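Long-range contacts in transcription factor GAMBIF1 (Anopheles gambiae, PDB 1BVO), which probably activates RNA polymerase II transcription as a Rel-family, sequence-specific DNA-binding factor, seen here as its specificity domain on DNA: residues Pro68-Leu73 / Ile138-Val143; Cys79-Cys84 / Gln118-Asp123; Val54-Val59 / Leu145-Phe150; Glu7-Lys12 / Val166-Ile171. All blocks are in the same frame, centred on the assembly; numbering follows the deposited sequence.

Interaction 1: Pro68-Leu73 / Ile138-Val143; sequences PHPHNL and IDLNAV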
loop_
_atom_site.group_PDB
_atom_site.type_symbol
_atom_site.label_atom_id
_atom_site.label_comp_id
_atom_site.label_asym_id
_atom_site.label_seq_id
_atom_site.Cartn_x
_atom_site.Cartn_y
_atom_site.Cartn_z
ATOM N N PRO C 68 -24.077 1.857 -4.781
ATOM C CA PRO C 68 -22.983 2.783 -5.050
ATOM C C PRO C 68 -21.708 1.975 -4.961
ATOM O O PRO C 68 -21.511 1.204 -4.009
ATOM C CB PRO C 68 -23.084 3.756 -3.889
ATOM C CG PRO C 68 -24.545 3.874 -3.715
ATOM C CD PRO C 68 -25.003 2.430 -3.786
ATOM N N HIS C 69 -20.925 2.042 -6.022
ATOM C CA HIS C 69 -19.677 1.338 -6.059
ATOM C C HIS C 69 -18.694 2.398 -5.652
ATOM O O HIS C 69 -18.716 3.503 -6.185
ATOM C CB HIS C 69 -19.372 0.836 -7.459
ATOM C CG HIS C 69 -18.193 -0.083 -7.509
ATOM N ND1 HIS C 69 -16.976 0.268 -6.972
ATOM C CD2 HIS C 69 -18.071 -1.347 -7.955
ATOM C CE1 HIS C 69 -16.146 -0.759 -7.087
ATOM N NE2 HIS C 69 -16.784 -1.750 -7.675
ATOM N N PRO C 70 -17.763 2.056 -4.752
ATOM C CA PRO C 70 -16.734 2.980 -4.243
ATOM C C PRO C 70 -15.952 3.756 -5.295
ATOM O O PRO C 70 -15.686 4.947 -5.127
ATOM C CB PRO C 70 -15.813 2.063 -3.427
ATOM C CG PRO C 70 -16.041 0.709 -4.046
ATOM C CD PRO C 70 -17.544 0.704 -4.212
ATOM N N HIS C 71 -15.595 3.076 -6.379
ATOM C CA HIS C 71 -14.822 3.711 -7.434
ATOM C C HIS C 71 -15.330 5.079 -7.910
ATOM O O HIS C 71 -16.540 5.314 -7.995
ATOM C CB HIS C 71 -14.600 2.722 -8.566
ATOM C CG HIS C 71 -13.721 1.574 -8.180
ATOM N ND1 HIS C 71 -13.482 0.509 -9.001
ATOM C CD2 HIS C 71 -12.988 1.370 -7.059
ATOM C CE1 HIS C 71 -12.614 -0.318 -8.416
ATOM N NE2 HIS C 71 -12.303 0.191 -7.240
ATOM N N ASN C 72 -14.391 6.006 -8.091
ATOM C CA ASN C 72 -14.713 7.361 -8.522
ATOM C C ASN C 72 -14.548 7.494 -10.021
ATOM O O ASN C 72 -13.688 6.829 -10.626
ATOM C CB ASN C 72 -13.790 8.372 -7.844
ATOM C CG ASN C 72 -13.809 8.268 -6.344
ATOM O OD1 ASN C 72 -14.873 8.183 -5.715
ATOM N ND2 ASN C 72 -12.627 8.243 -5.753
ATOM N N LEU C 73 -15.386 8.328 -10.619
ATOM C CA LEU C 73 -15.294 8.593 -12.037
ATOM C C LEU C 73 -14.627 9.939 -12.152
ATOM O O LEU C 73 -15.021 10.888 -11.478
ATOM C CB LEU C 73 -16.667 8.679 -12.672
ATOM C CG LEU C 73 -17.320 7.342 -12.980
ATOM C CD1 LEU C 73 -18.630 7.568 -13.723
ATOM C CD2 LEU C 73 -16.382 6.508 -13.827
ATOM N N ILE C 138 -17.696 -6.233 -1.892
ATOM C CA ILE C 138 -17.705 -5.450 -3.118
ATOM C C ILE C 138 -16.591 -5.851 -4.064
ATOM O O ILE C 138 -15.409 -5.774 -3.697
ATOM C CB ILE C 138 -17.553 -3.968 -2.790
ATOM C CG1 ILE C 138 -18.576 -3.585 -1.727
ATOM C CG2 ILE C 138 -17.712 -3.119 -4.045
ATOM C CD1 ILE C 138 -18.345 -2.235 -1.126
ATOM N N ASP C 139 -16.944 -6.231 -5.285
ATOM C CA ASP C 139 -15.937 -6.612 -6.254
ATOM C C ASP C 139 -15.256 -5.374 -6.844
ATOM O O ASP C 139 -15.836 -4.638 -7.659
ATOM C CB ASP C 139 -16.560 -7.440 -7.356
ATOM C CG ASP C 139 -15.543 -7.872 -8.417
ATOM O OD1 ASP C 139 -14.319 -7.622 -8.242
ATOM O OD2 ASP C 139 -15.964 -8.471 -9.422
ATOM N N LEU C 140 -13.999 -5.161 -6.467
ATOM C CA LEU C 140 -13.249 -4.009 -6.949
ATOM C C LEU C 140 -12.660 -4.155 -8.352
ATOM O O LEU C 140 -11.768 -3.386 -8.735
ATOM C CB LEU C 140 -12.150 -3.640 -5.958
ATOM C CG LEU C 140 -12.679 -3.289 -4.569
ATOM C CD1 LEU C 140 -11.541 -2.846 -3.691
ATOM C CD2 LEU C 140 -13.739 -2.203 -4.669
ATOM N N ASN C 141 -13.194 -5.081 -9.138
ATOM C CA ASN C 141 -12.709 -5.281 -10.496
ATOM C C ASN C 141 -13.772 -5.147 -11.549
ATOM O O ASN C 141 -13.538 -5.417 -12.728
ATOM C CB ASN C 141 -12.052 -6.634 -10.631
ATOM C CG ASN C 141 -10.572 -6.547 -10.470
ATOM O OD1 ASN C 141 -10.071 -6.267 -9.365
ATOM N ND2 ASN C 141 -9.840 -6.738 -11.582
ATOM N N ALA C 142 -14.948 -4.725 -11.122
ATOM C CA ALA C 142 -16.044 -4.560 -12.047
ATOM C C ALA C 142 -16.960 -3.482 -11.514
ATOM O O ALA C 142 -17.085 -3.281 -10.303
ATOM C CB ALA C 142 -16.793 -5.860 -12.213
ATOM N N VAL C 143 -17.570 -2.776 -12.452
ATOM C CA VAL C 143 -18.476 -1.699 -12.128
ATOM C C VAL C 143 -19.414 -1.568 -13.292
ATOM O O VAL C 143 -19.292 -2.261 -14.292
ATOM C CB VAL C 143 -17.753 -0.329 -12.096
ATOM C CG1 VAL C 143 -16.836 -0.217 -10.899
ATOM C CG2 VAL C 143 -16.960 -0.149 -13.391
#
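His-69 pushes its imidazole between the side chains and carbonyls of Ile-138 to Val-143, a buried crossing of two loops in the immunoglobulin-like DNA-binding half of the Rel homology region. Each loop runs into a strand, 72-74 on one side and 142-152 on the other, and the contact comes within about 4 Å (nearest atoms) of the bound DNA.

Among the polar contacts, His-69 NE2 donates to Asp-139 O (3.0 Å, 160° at the hydrogen). The bond lies near the imidazole plane but reaches the oxygen from above the carbonyl plane. The other ring nitrogen, ND1, accepts from His-71 N at 3.2 Å. With one nitrogen donating and the other accepting, the ring is fixed in rotation, consistent with a neutral imidazole protonated on NE2. Asp-139 shapes its own loop through an Asx turn, its OD1 taking the Asn-141 amide, while OD2 forms a salt bridge with Lys-61. Arg-117, from helix 107-120, binds the carbonyls of His-69 and His-71.

Apolar groups clamp the ring from both faces. The CG of His-69 lies anti to the main-chain nitrogen (chi1 -171°), which carries the imidazole to the opposite segment. There Val-143 CG1 stands 3.5 Å from the ring centroid on one face and Ile-138 CG2 stands 4.2 Å away on the other, both as CH-pi contacts. Pro-70 turns its ring CD toward Ile-138 CG2 (3.8 Å), and its CG also packs on Leu-140 CD2.

The two imidazoles touch as well: His-69 CE1 lies 3.5 Å above the centre of the His-71 ring.

Interaction 2: Cys79-Cys84 / Gln118-Asp123; sequences CKKGVC and QEIRVD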
loop_
_atom_site.group_PDB
_atom_site.type_symbol
_atom_site.label_atom_id
_atom_site.label_comp_id
_atom_site.label_asym_id
_atom_site.label_seq_id
_atom_site.Cartn_x
_atom_site.Cartn_y
_atom_site.Cartn_z
ATOM N N CYS C 79 -16.747 15.933 -13.709
ATOM C CA CYS C 79 -16.454 15.043 -12.599
ATOM C C CYS C 79 -15.973 15.715 -11.324
ATOM O O CYS C 79 -14.899 16.317 -11.282
ATOM C CB CYS C 79 -15.449 13.988 -13.061
ATOM S SG CYS C 79 -16.145 12.814 -14.247
ATOM N N LYS C 80 -16.767 15.571 -10.271
ATOM C CA LYS C 80 -16.478 16.127 -8.954
ATOM C C LYS C 80 -16.933 15.111 -7.899
ATOM O O LYS C 80 -18.057 14.602 -7.949
ATOM C CB LYS C 80 -17.213 17.464 -8.766
ATOM C CG LYS C 80 -17.226 17.990 -7.315
ATOM C CD LYS C 80 -17.840 19.391 -7.161
ATOM C CE LYS C 80 -16.782 20.501 -7.338
ATOM N NZ LYS C 80 -17.028 21.683 -6.434
ATOM N N LYS C 81 -16.036 14.806 -6.963
ATOM C CA LYS C 81 -16.312 13.853 -5.895
ATOM C C LYS C 81 -16.687 12.464 -6.442
ATOM O O LYS C 81 -17.623 11.813 -5.963
ATOM C CB LYS C 81 -17.380 14.417 -4.945
ATOM C CG LYS C 81 -16.843 15.331 -3.855
ATOM C CD LYS C 81 -17.184 14.746 -2.483
ATOM C CE LYS C 81 -16.742 15.619 -1.303
ATOM N NZ LYS C 81 -15.307 15.445 -0.925
ATOM N N GLY C 82 -15.929 12.022 -7.447
ATOM C CA GLY C 82 -16.130 10.718 -8.062
ATOM C C GLY C 82 -17.411 10.575 -8.848
ATOM O O GLY C 82 -17.667 9.558 -9.505
ATOM N N VAL C 83 -18.228 11.604 -8.758
ATOM C CA VAL C 83 -19.488 11.638 -9.439
ATOM C C VAL C 83 -19.287 12.611 -10.544
ATOM O O VAL C 83 -18.609 13.619 -10.395
ATOM C CB VAL C 83 -20.576 12.097 -8.511
ATOM C CG1 VAL C 83 -21.806 12.526 -9.287
ATOM C CG2 VAL C 83 -20.918 10.961 -7.570
ATOM N N CYS C 84 -19.923 12.336 -11.657
ATOM C CA CYS C 84 -19.738 13.169 -12.802
ATOM C C CYS C 84 -21.075 13.638 -13.345
ATOM O O CYS C 84 -21.881 12.838 -13.797
ATOM C CB CYS C 84 -18.943 12.355 -13.808
ATOM S SG CYS C 84 -18.748 13.100 -15.356
ATOM N N GLN C 118 -22.185 8.957 0.118
ATOM C CA GLN C 118 -23.383 9.231 0.923
ATOM C C GLN C 118 -23.609 10.729 1.186
ATOM O O GLN C 118 -24.734 11.211 1.060
ATOM C CB GLN C 118 -23.347 8.459 2.258
ATOM C CG GLN C 118 -24.641 8.582 3.098
ATOM C CD GLN C 118 -24.661 7.716 4.358
ATOM O OE1 GLN C 118 -25.560 6.883 4.535
ATOM N NE2 GLN C 118 -23.706 7.940 5.259
ATOM N N GLU C 119 -22.540 11.446 1.550
ATOM C CA GLU C 119 -22.555 12.898 1.831
ATOM C C GLU C 119 -23.100 13.600 0.577
ATOM O O GLU C 119 -24.091 14.329 0.625
ATOM C CB GLU C 119 -21.109 13.386 2.138
ATOM C CG GLU C 119 -20.904 14.214 3.458
ATOM C CD GLU C 119 -19.430 14.608 3.762
ATOM O OE1 GLU C 119 -18.823 15.384 2.981
ATOM O OE2 GLU C 119 -18.876 14.153 4.798
ATOM N N ILE C 120 -22.491 13.278 -0.560
ATOM C CA ILE C 120 -22.852 13.790 -1.874
ATOM C C ILE C 120 -24.347 13.511 -2.162
ATOM O O ILE C 120 -24.974 14.216 -2.958
ATOM C CB ILE C 120 -21.995 13.023 -2.919
ATOM C CG1 ILE C 120 -21.145 13.939 -3.781
ATOM C CG2 ILE C 120 -22.846 12.218 -3.819
ATOM C CD1 ILE C 120 -20.420 13.136 -4.852
ATOM N N ARG C 121 -24.863 12.430 -1.560
ATOM C CA ARG C 121 -26.242 11.920 -1.686
ATOM C C ARG C 121 -26.509 11.181 -2.995
ATOM O O ARG C 121 -27.639 11.137 -3.467
ATOM C CB ARG C 121 -27.294 13.021 -1.489
ATOM C CG ARG C 121 -27.550 13.487 -0.039
ATOM C CD ARG C 121 -28.432 12.541 0.808
ATOM N NE ARG C 121 -29.873 12.585 0.498
ATOM C CZ ARG C 121 -30.818 12.034 1.269
ATOM N NH1 ARG C 121 -30.479 11.406 2.387
ATOM N NH2 ARG C 121 -32.103 12.085 0.920
ATOM N N VAL C 122 -25.484 10.540 -3.543
ATOM C CA VAL C 122 -25.648 9.787 -4.782
ATOM C C VAL C 122 -25.958 8.326 -4.486
ATOM O O VAL C 122 -25.083 7.562 -4.071
ATOM C CB VAL C 122 -24.406 9.867 -5.697
ATOM C CG1 VAL C 122 -24.480 8.838 -6.807
ATOM C CG2 VAL C 122 -24.322 11.242 -6.314
ATOM N N ASP C 123 -27.219 7.964 -4.648
ATOM C CA ASP C 123 -27.628 6.602 -4.425
ATOM C C ASP C 123 -28.739 6.373 -5.411
ATOM O O ASP C 123 -29.911 6.610 -5.121
ATOM C CB ASP C 123 -28.127 6.416 -2.996
ATOM C CG ASP C 123 -28.578 4.992 -2.720
ATOM O OD1 ASP C 123 -28.653 4.161 -3.652
ATOM O OD2 ASP C 123 -28.880 4.702 -1.547
#
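Ile-120 and Lys-81 bring together two backbone features that both depend on positive phi: a type I' turn, with Lys-81 and Gly-82 at its corners, and a helix end at Arg-121. The link is one terminal methyl, Ile-120 CD1, which packs on Lys-81 CB and lies 3.5 Å from Val-83 CG2. That same Val-83 methyl also touches Val-122, where CG2 meets CG2 at 3.6 Å. Val-83 runs past Ile-120 and Val-122 in the opposite direction to each; the side-chain meetings are apolar, though Ile-120 CD1 also rests near Lys-81 O. Both Val-83 CG2 and Val-122 CG2 lie anti to their own carbonyl carbons, which brings the two methyls together.

The turn, residues 80 to 83, closes a two-residue beta hairpin, pinned by Lys-80 N to Val-83 O (2.7 Å) and Val-83 N to Lys-80 O (3.1 Å). Cys-79 and Cys-84, just outside it, are the pair of a disulfide seen for this protein, though their sulfurs are modelled here too far apart for a normal S-S bond. Opposite, helix 107-120 ends in a Schellman motif with Arg-121 as its C-prime residue. At the solvent-exposed end, Lys-81 NZ and Glu-119 OE1 carry opposite charges but stay 5.3 Å apart; Glu-119 OE2 instead pairs with Arg-115.

Interaction 3: Val54-Val59 / Leu145-Phe150; sequences VVVSCV and LCFQVF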
loop_
_atom_site.group_PDB
_atom_site.type_symbol
_atom_site.label_atom_id
_atom_site.label_comp_id
_atom_site.label_asym_id
_atom_site.label_seq_id
_atom_site.Cartn_x
_atom_site.Cartn_y
_atom_site.Cartn_z
ATOM N N VAL C 54 -27.373 15.056 -16.554
ATOM C CA VAL C 54 -27.175 13.648 -16.309
ATOM C C VAL C 54 -26.064 13.472 -15.297
ATOM O O VAL C 54 -25.062 14.182 -15.303
ATOM C CB VAL C 54 -26.832 12.890 -17.603
ATOM C CG1 VAL C 54 -25.396 13.170 -18.033
ATOM C CG2 VAL C 54 -27.057 11.395 -17.424
ATOM N N VAL C 55 -26.315 12.572 -14.362
ATOM C CA VAL C 55 -25.364 12.236 -13.322
ATOM C C VAL C 55 -24.909 10.822 -13.590
ATOM O O VAL C 55 -25.723 9.893 -13.708
ATOM C CB VAL C 55 -26.010 12.250 -11.934
ATOM C CG1 VAL C 55 -25.014 11.771 -10.879
ATOM C CG2 VAL C 55 -26.500 13.642 -11.606
ATOM N N VAL C 56 -23.608 10.649 -13.696
ATOM C CA VAL C 56 -23.050 9.348 -13.941
ATOM C C VAL C 56 -22.203 9.002 -12.728
ATOM O O VAL C 56 -21.510 9.862 -12.177
ATOM C CB VAL C 56 -22.169 9.341 -15.200
ATOM C CG1 VAL C 56 -21.725 7.921 -15.518
ATOM C CG2 VAL C 56 -22.917 9.951 -16.363
ATOM N N SER C 57 -22.361 7.774 -12.247
ATOM C CA SER C 57 -21.578 7.294 -11.117
ATOM C C SER C 57 -21.484 5.783 -11.236
ATOM O O SER C 57 -22.203 5.168 -12.027
ATOM C CB SER C 57 -22.187 7.700 -9.771
ATOM O OG SER C 57 -23.401 7.029 -9.499
ATOM N N CYS C 58 -20.545 5.207 -10.505
ATOM C CA CYS C 58 -20.323 3.777 -10.507
ATOM C C CYS C 58 -21.235 3.059 -9.533
ATOM O O CYS C 58 -21.328 3.435 -8.355
ATOM C CB CYS C 58 -18.895 3.471 -10.089
ATOM S SG CYS C 58 -17.644 3.858 -11.298
ATOM N N VAL C 59 -21.890 2.015 -10.006
ATOM C CA VAL C 59 -22.736 1.221 -9.150
ATOM C C VAL C 59 -22.146 -0.178 -9.313
ATOM O O VAL C 59 -21.280 -0.400 -10.167
ATOM C CB VAL C 59 -24.193 1.279 -9.585
ATOM C CG1 VAL C 59 -24.659 2.716 -9.643
ATOM C CG2 VAL C 59 -24.376 0.585 -10.913
ATOM N N LEU C 145 -21.663 1.850 -15.142
ATOM C CA LEU C 145 -21.866 3.284 -15.106
ATOM C C LEU C 145 -23.352 3.466 -14.883
ATOM O O LEU C 145 -24.177 2.766 -15.492
ATOM C CB LEU C 145 -21.468 3.902 -16.447
ATOM C CG LEU C 145 -19.997 3.714 -16.812
ATOM C CD1 LEU C 145 -19.738 4.198 -18.224
ATOM C CD2 LEU C 145 -19.136 4.448 -15.811
ATOM N N CYS C 146 -23.705 4.377 -13.994
ATOM C CA CYS C 146 -25.110 4.633 -13.740
ATOM C C CYS C 146 -25.460 6.010 -14.288
ATOM O O CYS C 146 -24.763 6.999 -14.003
ATOM C CB CYS C 146 -25.425 4.586 -12.260
ATOM S SG CYS C 146 -27.210 4.532 -11.952
ATOM N N PHE C 147 -26.499 6.072 -15.113
ATOM C CA PHE C 147 -26.901 7.340 -15.691
ATOM C C PHE C 147 -28.221 7.801 -15.107
ATOM O O PHE C 147 -29.274 7.276 -15.446
ATOM C CB PHE C 147 -27.024 7.229 -17.212
ATOM C CG PHE C 147 -25.754 6.781 -17.900
ATOM C CD1 PHE C 147 -24.798 7.702 -18.290
ATOM C CD2 PHE C 147 -25.523 5.438 -18.153
ATOM C CE1 PHE C 147 -23.621 7.289 -18.919
ATOM C CE2 PHE C 147 -24.360 5.013 -18.775
ATOM C CZ PHE C 147 -23.404 5.944 -19.163
ATOM N N GLN C 148 -28.168 8.744 -14.179
ATOM C CA GLN C 148 -29.407 9.266 -13.621
ATOM C C GLN C 148 -29.698 10.545 -14.362
ATOM O O GLN C 148 -28.923 11.513 -14.261
ATOM C CB GLN C 148 -29.277 9.615 -12.163
ATOM C CG GLN C 148 -29.266 8.470 -11.236
ATOM C CD GLN C 148 -28.883 8.952 -9.900
ATOM O OE1 GLN C 148 -27.716 9.313 -9.673
ATOM N NE2 GLN C 148 -29.873 9.094 -9.024
ATOM N N VAL C 149 -30.798 10.571 -15.105
ATOM C CA VAL C 149 -31.150 11.761 -15.855
ATOM C C VAL C 149 -32.218 12.558 -15.118
ATOM O O VAL C 149 -33.117 11.980 -14.492
ATOM C CB VAL C 149 -31.596 11.407 -17.296
ATOM C CG1 VAL C 149 -32.455 12.513 -17.887
ATOM C CG2 VAL C 149 -30.372 11.197 -18.175
ATOM N N PHE C 150 -32.077 13.883 -15.144
ATOM C CA PHE C 150 -33.032 14.777 -14.502
ATOM C C PHE C 150 -33.504 15.841 -15.491
ATOM O O PHE C 150 -32.693 16.562 -16.099
ATOM C CB PHE C 150 -32.410 15.498 -13.302
ATOM C CG PHE C 150 -31.942 14.599 -12.196
ATOM C CD1 PHE C 150 -32.838 14.079 -11.258
ATOM C CD2 PHE C 150 -30.588 14.305 -12.055
ATOM C CE1 PHE C 150 -32.387 13.296 -10.188
ATOM C CE2 PHE C 150 -30.127 13.518 -10.993
ATOM C CZ PHE C 150 -31.032 13.014 -10.059
HETATM O O HOH W 1 -25.622 7.766 -11.285
#
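Val-55 and Gln-148 face each other across two antiparallel strands at the middle of the main sheet of the immunoglobulin-like Rel DNA-binding domain, and they exchange both of their backbone bonds. Val-55 N donates to Gln-148 O (2.8 Å), and Gln-148 N returns a bond to Val-55 O (2.7 Å). Ser-57 and Cys-146 form the next hydrogen-bonded pair: Ser-57 N reaches Cys-146 O at 3.1 Å, on a lone pair, while Cys-146 N meets Ser-57 O at 2.6 Å, almost head-on to the carbonyl.

The amides of the alternating, non-hydrogen-bonded positions point outward and are served by neighbouring strands. Val-54 and Val-56 bond to Val-86 and Cys-84 of strand 83-87. On the far side, Leu-145 N is taken by the hydroxyl of Ser-168, and Phe-147 by the backbone of Val-166.

A water lies over the face that carries Val-55, Ser-57, Cys-146 and Gln-148. It can donate to Val-55 O, already bonded to an amide, and to Gln-148 OE1 at 3.1 Å, and it bonds Ser-57 OG at 2.9 Å. More acceptors surround it than it has protons, so they must compete.

Apolar groups cover the other face. Val-56 lies alongside Phe-147, pointing the same way, its CG2 3.5 Å from CD1, and Phe-147 also meets the ring of Phe-97. Val-54 packs on Val-149 through their CG2 methyls. On the water's face, Val-55 CG2 abuts the edge of the Phe-150 ring, in its plane, 3.7 Å from CE2.

Interaction 4: Glu7-Lys12 / Val166-Ile171; sequences EQPHPK and VVSDII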
loop_
_atom_site.group_PDB
_atom_site.type_symbol
_atom_site.label_atom_id
_atom_site.label_comp_id
_atom_site.label_asym_id
_atom_site.label_seq_id
_atom_site.Cartn_x
_atom_site.Cartn_y
_atom_site.Cartn_z
ATOM N N GLU C 7 -24.514 3.644 -26.908
ATOM C CA GLU C 7 -23.230 3.005 -27.136
ATOM C C GLU C 7 -22.741 2.685 -25.760
ATOM O O GLU C 7 -22.658 3.541 -24.884
ATOM C CB GLU C 7 -22.227 3.841 -27.946
ATOM C CG GLU C 7 -20.769 3.359 -27.811
ATOM C CD GLU C 7 -20.162 2.767 -29.069
ATOM O OE1 GLU C 7 -19.986 3.482 -30.069
ATOM O OE2 GLU C 7 -19.803 1.580 -29.047
ATOM N N GLN C 8 -22.618 1.388 -25.552
ATOM C CA GLN C 8 -22.208 0.815 -24.302
ATOM C C GLN C 8 -20.725 0.829 -24.108
ATOM O O GLN C 8 -19.944 0.697 -25.056
ATOM C CB GLN C 8 -22.691 -0.623 -24.238
ATOM C CG GLN C 8 -24.166 -0.738 -24.071
ATOM C CD GLN C 8 -24.577 -0.701 -22.629
ATOM O OE1 GLN C 8 -23.738 -0.588 -21.725
ATOM N NE2 GLN C 8 -25.883 -0.778 -22.393
ATOM N N PRO C 9 -20.309 0.972 -22.857
ATOM C CA PRO C 9 -18.888 0.989 -22.564
ATOM C C PRO C 9 -18.277 -0.348 -22.906
ATOM O O PRO C 9 -18.896 -1.405 -22.748
ATOM C CB PRO C 9 -18.847 1.263 -21.062
ATOM C CG PRO C 9 -20.182 0.757 -20.568
ATOM C CD PRO C 9 -21.109 1.219 -21.650
ATOM N N HIS C 10 -17.103 -0.290 -23.516
ATOM C CA HIS C 10 -16.397 -1.500 -23.838
ATOM C C HIS C 10 -16.078 -2.070 -22.468
ATOM O O HIS C 10 -15.441 -1.409 -21.643
ATOM C CB HIS C 10 -15.111 -1.207 -24.590
ATOM C CG HIS C 10 -14.405 -2.443 -25.029
ATOM N ND1 HIS C 10 -14.366 -2.860 -26.347
ATOM C CD2 HIS C 10 -13.776 -3.403 -24.320
ATOM C CE1 HIS C 10 -13.747 -4.021 -26.423
ATOM N NE2 HIS C 10 -13.378 -4.375 -25.200
ATOM N N PRO C 11 -16.434 -3.340 -22.243
ATOM C CA PRO C 11 -16.244 -4.095 -21.001
ATOM C C PRO C 11 -14.814 -4.463 -20.579
ATOM O O PRO C 11 -14.610 -4.899 -19.445
ATOM C CB PRO C 11 -17.036 -5.359 -21.282
ATOM C CG PRO C 11 -16.693 -5.598 -22.721
ATOM C CD PRO C 11 -16.949 -4.228 -23.305
ATOM N N LYS C 12 -13.838 -4.294 -21.464
ATOM C CA LYS C 12 -12.444 -4.675 -21.181
ATOM C C LYS C 12 -11.445 -3.831 -21.960
ATOM O O LYS C 12 -10.584 -4.382 -22.653
ATOM C CB LYS C 12 -12.206 -6.120 -21.631
ATOM C CG LYS C 12 -12.584 -7.224 -20.670
ATOM C CD LYS C 12 -11.508 -7.435 -19.630
ATOM C CE LYS C 12 -11.587 -8.861 -19.098
ATOM N NZ LYS C 12 -11.072 -8.963 -17.693
ATOM N N VAL C 166 -30.656 4.196 -15.233
ATOM C CA VAL C 166 -30.419 3.176 -16.228
ATOM C C VAL C 166 -28.982 2.747 -15.997
ATOM O O VAL C 166 -28.097 3.571 -15.719
ATOM C CB VAL C 166 -30.699 3.728 -17.643
ATOM C CG1 VAL C 166 -29.888 3.003 -18.678
ATOM C CG2 VAL C 166 -32.183 3.562 -17.939
ATOM N N VAL C 167 -28.780 1.440 -16.032
ATOM C CA VAL C 167 -27.480 0.880 -15.765
ATOM C C VAL C 167 -26.888 0.286 -17.046
ATOM O O VAL C 167 -27.624 -0.173 -17.919
ATOM C CB VAL C 167 -27.600 -0.103 -14.579
ATOM C CG1 VAL C 167 -26.867 -1.393 -14.835
ATOM C CG2 VAL C 167 -27.138 0.576 -13.307
ATOM N N SER C 168 -25.576 0.467 -17.190
ATOM C CA SER C 168 -24.809 0.001 -18.339
ATOM C C SER C 168 -24.325 -1.416 -18.115
ATOM O O SER C 168 -24.264 -1.898 -16.968
ATOM C CB SER C 168 -23.563 0.870 -18.491
ATOM O OG SER C 168 -22.648 0.601 -17.432
ATOM N N ASP C 169 -23.876 -2.049 -19.191
ATOM C CA ASP C 169 -23.341 -3.391 -19.070
ATOM C C ASP C 169 -22.106 -3.293 -18.203
ATOM O O ASP C 169 -21.577 -2.192 -17.990
ATOM C CB ASP C 169 -22.998 -3.967 -20.438
ATOM C CG ASP C 169 -24.229 -4.116 -21.321
ATOM O OD1 ASP C 169 -25.355 -3.843 -20.840
ATOM O OD2 ASP C 169 -24.068 -4.507 -22.496
ATOM N N ILE C 170 -21.648 -4.421 -17.684
ATOM C CA ILE C 170 -20.494 -4.382 -16.820
ATOM C C ILE C 170 -19.184 -3.994 -17.491
ATOM O O ILE C 170 -18.925 -4.322 -18.657
ATOM C CB ILE C 170 -20.341 -5.686 -16.058
ATOM C CG1 ILE C 170 -21.621 -5.935 -15.261
ATOM C CG2 ILE C 170 -19.140 -5.605 -15.118
ATOM C CD1 ILE C 170 -21.809 -7.359 -14.822
ATOM N N ILE C 171 -18.396 -3.228 -16.742
ATOM C CA ILE C 171 -17.068 -2.770 -17.145
ATOM C C ILE C 171 -16.120 -3.477 -16.170
ATOM O O ILE C 171 -16.245 -3.307 -14.944
ATOM C CB ILE C 171 -16.903 -1.259 -16.954
ATOM C CG1 ILE C 171 -17.780 -0.506 -17.939
ATOM C CG2 ILE C 171 -15.445 -0.862 -17.117
ATOM C CD1 ILE C 171 -17.902 0.947 -17.606
HETATM O O HOH W 2 -27.732 -1.533 -20.226
#
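Gln-8 lays its amide over the carboxylate of Asp-169, the two planes stacked and only 18° apart, and at the same time hydrogen-bonds the backbone of that residue. Its OE1 accepts from Asp-169 N at 2.9 Å in a nearly straight bond (171°), with the donor tilted out of the amide plane. A bend at chi2 (-87°) folds the glutamine back to reach it. Its NE2 donates to a water 2.9 Å away, which in turn donates to Val-167 O at 2.7 Å and weakly to Asp-169 OD1. Pro-9 crosses Ile-171 at about a right angle, CB lying 3.6 Å from CD1, and Pro-11 CB packs on Ile-170 O.

These contacts lay the loop after strand 2-7 along strand 159-172, an outermost strand of the five-stranded sheet of this immunoglobulin-like Rel domain. The touching parts of the two segments run in roughly the same direction.

Further out, Ser-168 OG donates to Asp-169 O and accepts from Leu-145 N of strand 142-152. Arg-144 binds Ser-168 O. Backbone bonds tie Gln-8 to Val-31 and Pro-11 to Tyr-172, and the nearest DNA atom is about 7 Å away.

How the interactions relate
Interaction 3 forms the middle of the five-stranded sheet, and the other three contacts border it. Interaction 2 joins one side, where Val-83 CG1 lies 3.7 Å from Val-55 CG1 and Val-122 CG1 packs on Ser-57 OG. Interaction 4 joins the opposite side, Leu-145 CG lying 3.6 Å from Ile-171 CD1; the centres of interactions 2 and 4 are about 20 Å apart. Interaction 1 touches all three: His-69 N to Cys-58 O, Leu-73 N to Gly-82 O and Val-143 O to Ile-171 N. It also lies nearest the DNA, at about 4 Å between closest atoms, against about 7 Å for interaction 4 and about 14 Å for interactions 2 and 3.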